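PDB 1YC9: multidrug resistance protein, which forms a trimeric outer membrane channel for efflux of small molecules from Vibrio cholerae and could be involved in resistance to puromycin and acriflavine. Local coordinates for residues Ala219-Val224 and Pro228-Ser233; Arg266-Ala271 and Glu335-Glu340. The protein carries 1 engineered substitution. All blocks are in the same frame, centred on the assembly; numbering follows the deposited sequence.

Contact 1 (Ala219-Val224 and Pro228-Ser233)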
# COMPACT_ATOMS: atom_id res chain seq x y z
N ALA A 219 16.54 -1.39 -14.43
CA ALA A 219 15.98 -1.44 -13.09
C ALA A 219 17.10 -1.28 -12.04
O ALA A 219 16.93 -0.58 -11.02
CB ALA A 219 15.19 -2.71 -12.86
N LEU A 220 18.20 -1.96 -12.30
CA LEU A 220 19.41 -1.83 -11.46
C LEU A 220 19.92 -0.40 -11.41
O LEU A 220 20.20 0.11 -10.33
CB LEU A 220 20.51 -2.77 -11.91
CG LEU A 220 20.37 -4.25 -11.55
CD1 LEU A 220 21.24 -5.22 -12.40
CD2 LEU A 220 20.68 -4.47 -10.03
N ALA A 221 19.96 0.29 -12.54
CA ALA A 221 20.34 1.68 -12.56
C ALA A 221 19.44 2.50 -11.64
O ALA A 221 19.93 3.30 -10.84
CB ALA A 221 20.29 2.24 -13.97
N ALA A 222 18.12 2.31 -11.75
CA ALA A 222 17.16 3.03 -10.92
C ALA A 222 17.33 2.68 -9.42
O ALA A 222 17.26 3.58 -8.54
CB ALA A 222 15.72 2.73 -11.38
N LEU A 223 17.60 1.42 -9.15
CA LEU A 223 17.75 0.94 -7.77
C LEU A 223 18.93 1.57 -7.07
O LEU A 223 18.87 1.71 -5.84
CB LEU A 223 17.84 -0.59 -7.65
CG LEU A 223 16.51 -1.30 -7.87
CD1 LEU A 223 16.72 -2.78 -8.11
CD2 LEU A 223 15.57 -1.14 -6.69
N VAL A 224 19.94 1.99 -7.83
CA VAL A 224 21.08 2.65 -7.26
C VAL A 224 20.99 4.17 -7.41
O VAL A 224 21.96 4.88 -7.18
CB VAL A 224 22.44 2.05 -7.72
CG1 VAL A 224 22.40 0.55 -7.57
CG2 VAL A 224 22.77 2.41 -9.14
N PRO A 228 19.34 6.12 -16.56
CA PRO A 228 19.62 4.97 -17.41
C PRO A 228 20.97 4.88 -18.11
O PRO A 228 21.23 3.80 -18.64
CB PRO A 228 18.45 5.00 -18.40
CG PRO A 228 18.01 6.39 -18.44
CD PRO A 228 18.23 6.93 -17.07
N ASP A 229 21.83 5.91 -18.07
CA ASP A 229 23.24 5.81 -18.50
C ASP A 229 24.14 4.89 -17.65
O ASP A 229 25.15 4.36 -18.11
CB ASP A 229 23.91 7.19 -18.47
CG ASP A 229 23.68 7.99 -19.75
OD1 ASP A 229 22.53 8.03 -20.24
OD2 ASP A 229 24.61 8.61 -20.31
N ARG A 230 23.82 4.77 -16.37
CA ARG A 230 24.45 3.79 -15.52
C ARG A 230 24.21 2.35 -16.01
O ARG A 230 25.03 1.44 -15.74
CB ARG A 230 23.94 3.94 -14.08
CG ARG A 230 24.51 2.99 -13.08
CD ARG A 230 26.04 3.14 -12.96
NE ARG A 230 26.66 2.24 -12.02
CZ ARG A 230 27.13 1.03 -12.30
NH1 ARG A 230 27.74 0.34 -11.35
NH2 ARG A 230 26.98 0.50 -13.51
N ALA A 231 23.08 2.13 -16.65
CA ALA A 231 22.74 0.79 -17.12
C ALA A 231 23.68 0.31 -18.24
O ALA A 231 23.90 -0.91 -18.40
CB ALA A 231 21.29 0.77 -17.58
N ALA A 232 24.27 1.27 -18.96
CA ALA A 232 25.11 1.03 -20.14
C ALA A 232 26.42 0.40 -19.80
O ALA A 232 27.07 -0.20 -20.65
CB ALA A 232 25.36 2.34 -20.91
N SER A 233 26.83 0.55 -18.55
CA SER A 233 28.08 -0.01 -18.11
C SER A 233 27.84 -1.25 -17.25
O SER A 233 28.76 -1.78 -16.68
CB SER A 233 28.90 1.05 -17.39
OG SER A 233 28.28 1.44 -16.18
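The methyl group of Ala221 points toward the chain of 228-233. Its CB lies 4.0 Å from CB of Ala231, and the same methyl is 3.9 Å from the backbone N of Ala231, so it rests as much on main chain as on side chain. CB of Arg230 comes equally near, at 4.0 Å from CB of Ala221. Two alanines suit this place because their small side chains let the backbones approach until CA of Ala221 and CA of Ala231 are 5.2 Å apart. Val224, the first residue to leave helical geometry after helix 189-223, adds a looser apolar touch: its CG2 stands 4.3 Å from CG of Arg230.

Arg230 serves the contact with its aliphatic half. With CG anti to the backbone N (chi1 180°) and a bend at the next bond, its chain runs past Val224 and takes the guanidinium beyond the segment, where NH1 forms a salt bridge with Glu41 of helix 33-44. Leu38 of that helix touches both Val224 and Arg230, and Ile147 of helix 117-183 also packs on Val224. Residues 228-232 have helical backbone angles, with Ala231 N bonded to Pro228 O at 3.2 Å, and this turn brings Arg230 and Ala231 round to Ala221. Pro228 also touches Ala357 of a neighbouring subunit. No hydrogen bond joins the two segments; the arrangement is a helix C-terminus and the chain leaving it folded back on its last turn, consistent with the equatorial region that girdles the alpha-helical barrel in outer membrane factors.

Contact 2 (Arg266-Ala271 and Glu335-Glu340)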
# COMPACT_ATOMS: atom_id res chain seq x y z
N ARG A 266 9.15 -4.02 18.87
CA ARG A 266 9.38 -4.07 20.31
C ARG A 266 9.31 -2.68 20.94
O ARG A 266 8.54 -2.44 21.86
CB ARG A 266 10.72 -4.73 20.62
CG ARG A 266 11.05 -4.80 22.10
CD ARG A 266 11.64 -6.13 22.54
N TRP A 267 10.13 -1.77 20.42
CA TRP A 267 10.26 -0.45 20.97
C TRP A 267 8.92 0.33 20.83
O TRP A 267 8.60 1.16 21.66
CB TRP A 267 11.37 0.33 20.26
CG TRP A 267 12.69 -0.00 20.76
CD1 TRP A 267 13.70 -0.63 20.08
CD2 TRP A 267 13.18 0.23 22.08
NE1 TRP A 267 14.79 -0.79 20.90
CE2 TRP A 267 14.50 -0.27 22.13
CE3 TRP A 267 12.64 0.84 23.21
CZ2 TRP A 267 15.31 -0.14 23.28
CZ3 TRP A 267 13.45 0.97 24.36
CH2 TRP A 267 14.76 0.45 24.38
N ARG A 268 8.17 0.07 19.78
CA ARG A 268 6.92 0.79 19.56
C ARG A 268 5.88 0.32 20.54
O ARG A 268 5.07 1.15 21.04
CB ARG A 268 6.45 0.66 18.14
CG ARG A 268 7.25 1.51 17.20
CD ARG A 268 6.50 2.00 16.05
NE ARG A 268 7.36 3.00 15.43
CZ ARG A 268 8.12 2.77 14.39
NH1 ARG A 268 8.89 3.77 13.92
NH2 ARG A 268 8.14 1.56 13.81
N ALA A 269 5.93 -0.95 20.89
CA ALA A 269 5.08 -1.49 21.96
C ALA A 269 5.45 -0.90 23.34
O ALA A 269 4.60 -0.49 24.12
CB ALA A 269 5.09 -3.00 21.97
N GLU A 270 6.76 -0.74 23.62
CA GLU A 270 7.19 0.05 24.77
C GLU A 270 6.66 1.49 24.81
O GLU A 270 6.21 1.94 25.85
CB GLU A 270 8.73 0.07 24.89
CG GLU A 270 9.19 0.68 26.21
CD GLU A 270 8.52 0.04 27.41
OE1 GLU A 270 8.66 -1.20 27.50
OE2 GLU A 270 7.84 0.75 28.21
N ALA A 271 6.74 2.19 23.68
CA ALA A 271 6.28 3.56 23.56
C ALA A 271 4.78 3.63 23.87
O ALA A 271 4.34 4.45 24.70
CB ALA A 271 6.54 4.06 22.17
N GLU A 335 -4.97 2.40 25.69
CA GLU A 335 -4.89 0.95 25.91
C GLU A 335 -5.00 0.22 24.59
O GLU A 335 -4.28 -0.71 24.37
CB GLU A 335 -5.99 0.41 26.86
CG GLU A 335 -5.87 0.90 28.27
CD GLU A 335 -7.09 0.60 29.12
OE1 GLU A 335 -7.07 0.91 30.35
OE2 GLU A 335 -8.10 0.06 28.55
N ALA A 336 -5.91 0.65 23.73
CA ALA A 336 -6.11 0.08 22.42
C ALA A 336 -4.84 0.18 21.56
O ALA A 336 -4.48 -0.76 20.87
CB ALA A 336 -7.21 0.75 21.74
N ARG A 337 -4.19 1.32 21.61
CA ARG A 337 -2.95 1.48 20.85
C ARG A 337 -1.89 0.51 21.39
O ARG A 337 -1.18 -0.09 20.58
CB ARG A 337 -2.46 2.94 20.89
CG ARG A 337 -1.06 3.12 20.35
CD ARG A 337 -0.86 2.67 18.88
NE ARG A 337 0.57 2.59 18.55
CZ ARG A 337 1.16 1.66 17.77
NH1 ARG A 337 0.46 0.73 17.11
NH2 ARG A 337 2.49 1.74 17.56
N TYR A 338 -1.80 0.34 22.71
CA TYR A 338 -0.87 -0.65 23.28
C TYR A 338 -1.14 -2.05 22.80
O TYR A 338 -0.25 -2.79 22.41
CB TYR A 338 -0.87 -0.61 24.79
CG TYR A 338 -0.03 -1.66 25.40
CD1 TYR A 338 -0.59 -2.68 26.12
CD2 TYR A 338 1.37 -1.64 25.24
CE1 TYR A 338 0.17 -3.66 26.67
CE2 TYR A 338 2.14 -2.64 25.78
CZ TYR A 338 1.55 -3.64 26.51
OH TYR A 338 2.31 -4.64 27.07
N GLN A 339 -2.41 -2.42 22.84
CA GLN A 339 -2.83 -3.74 22.40
C GLN A 339 -2.51 -3.96 20.93
O GLN A 339 -2.05 -5.05 20.56
CB GLN A 339 -4.33 -3.92 22.72
CG GLN A 339 -4.58 -4.04 24.20
CD GLN A 339 -6.07 -4.10 24.57
OE1 GLN A 339 -6.65 -5.19 24.69
NE2 GLN A 339 -6.65 -2.97 24.83
N GLU A 340 -2.76 -2.95 20.09
CA GLU A 340 -2.44 -2.98 18.71
C GLU A 340 -0.93 -3.18 18.52
O GLU A 340 -0.50 -4.01 17.71
CB GLU A 340 -2.83 -1.70 18.06
CG GLU A 340 -2.50 -1.66 16.59
CD GLU A 340 -2.78 -0.34 15.98
OE1 GLU A 340 -2.31 0.70 16.53
OE2 GLU A 340 -3.46 -0.34 14.96
O HOH W 1 4.19 3.16 19.45
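Tyr338 points the edge of its ring at the backbone of Ala269: CD2 lies 3.6 Å from the carbonyl O of Ala269 and CE2 3.7 Å from that same oxygen, which sits close to the ring plane. The weakly positive C-H rim thus faces the oxygen, while the ring reaches Ala272, Ala273 and Val276 farther along helix 260-281. CG of Tyr338 is anti to the backbone N (chi1 175°), which swings the ring across to the other helix. Ala269 suits its position because a methyl leaves room for the ring, with CA of Ala269 and CA of Tyr338 6.2 Å apart.

Arg337 also extends across, its NH2 coming obliquely to CB of Arg268 at 4.1 Å. One water links the helices here: it donates to the carbonyl O of Arg268 at 2.7 Å and accepts from NH2 of Arg337 at 2.9 Å. The other terminal nitrogen, NH1, forms a salt bridge with OE1 of Glu340 at 2.8 Å, reaching that oxygen from 44° above the carboxylate plane, and also bonds Gln344.

The two like charges are directed to separate acids, since Arg268 runs to Glu128 and Glu135 of helix 117-183. Arg268 therefore probably has its charge balanced by two carboxylates and Arg337 by that of Glu340, and the helices are joined by a water bridge and by van der Waals and weak C-H to oxygen contact rather than by direct hydrogen bonds.

Overall arrangement
Contact 1 is largely buried and contact 2 lies at the surface, on opposite sides of the chain's centre with their own centres about 41 Å apart. Along the chain they follow in series, one at the end of helix 189-223 and the other between helices 260-281 and 326-391, the latter pair separated by two strands of the membrane sheet. Their chemistry differs with place: 219-224 and 228-233 meet through methyls and aliphatic chain, whereas 266-271 and 335-340 use a ring edge, a guanidinium and a water. Both leave room through alanine, send an arginine to an acid of another helix, and lie near neighbouring subunits.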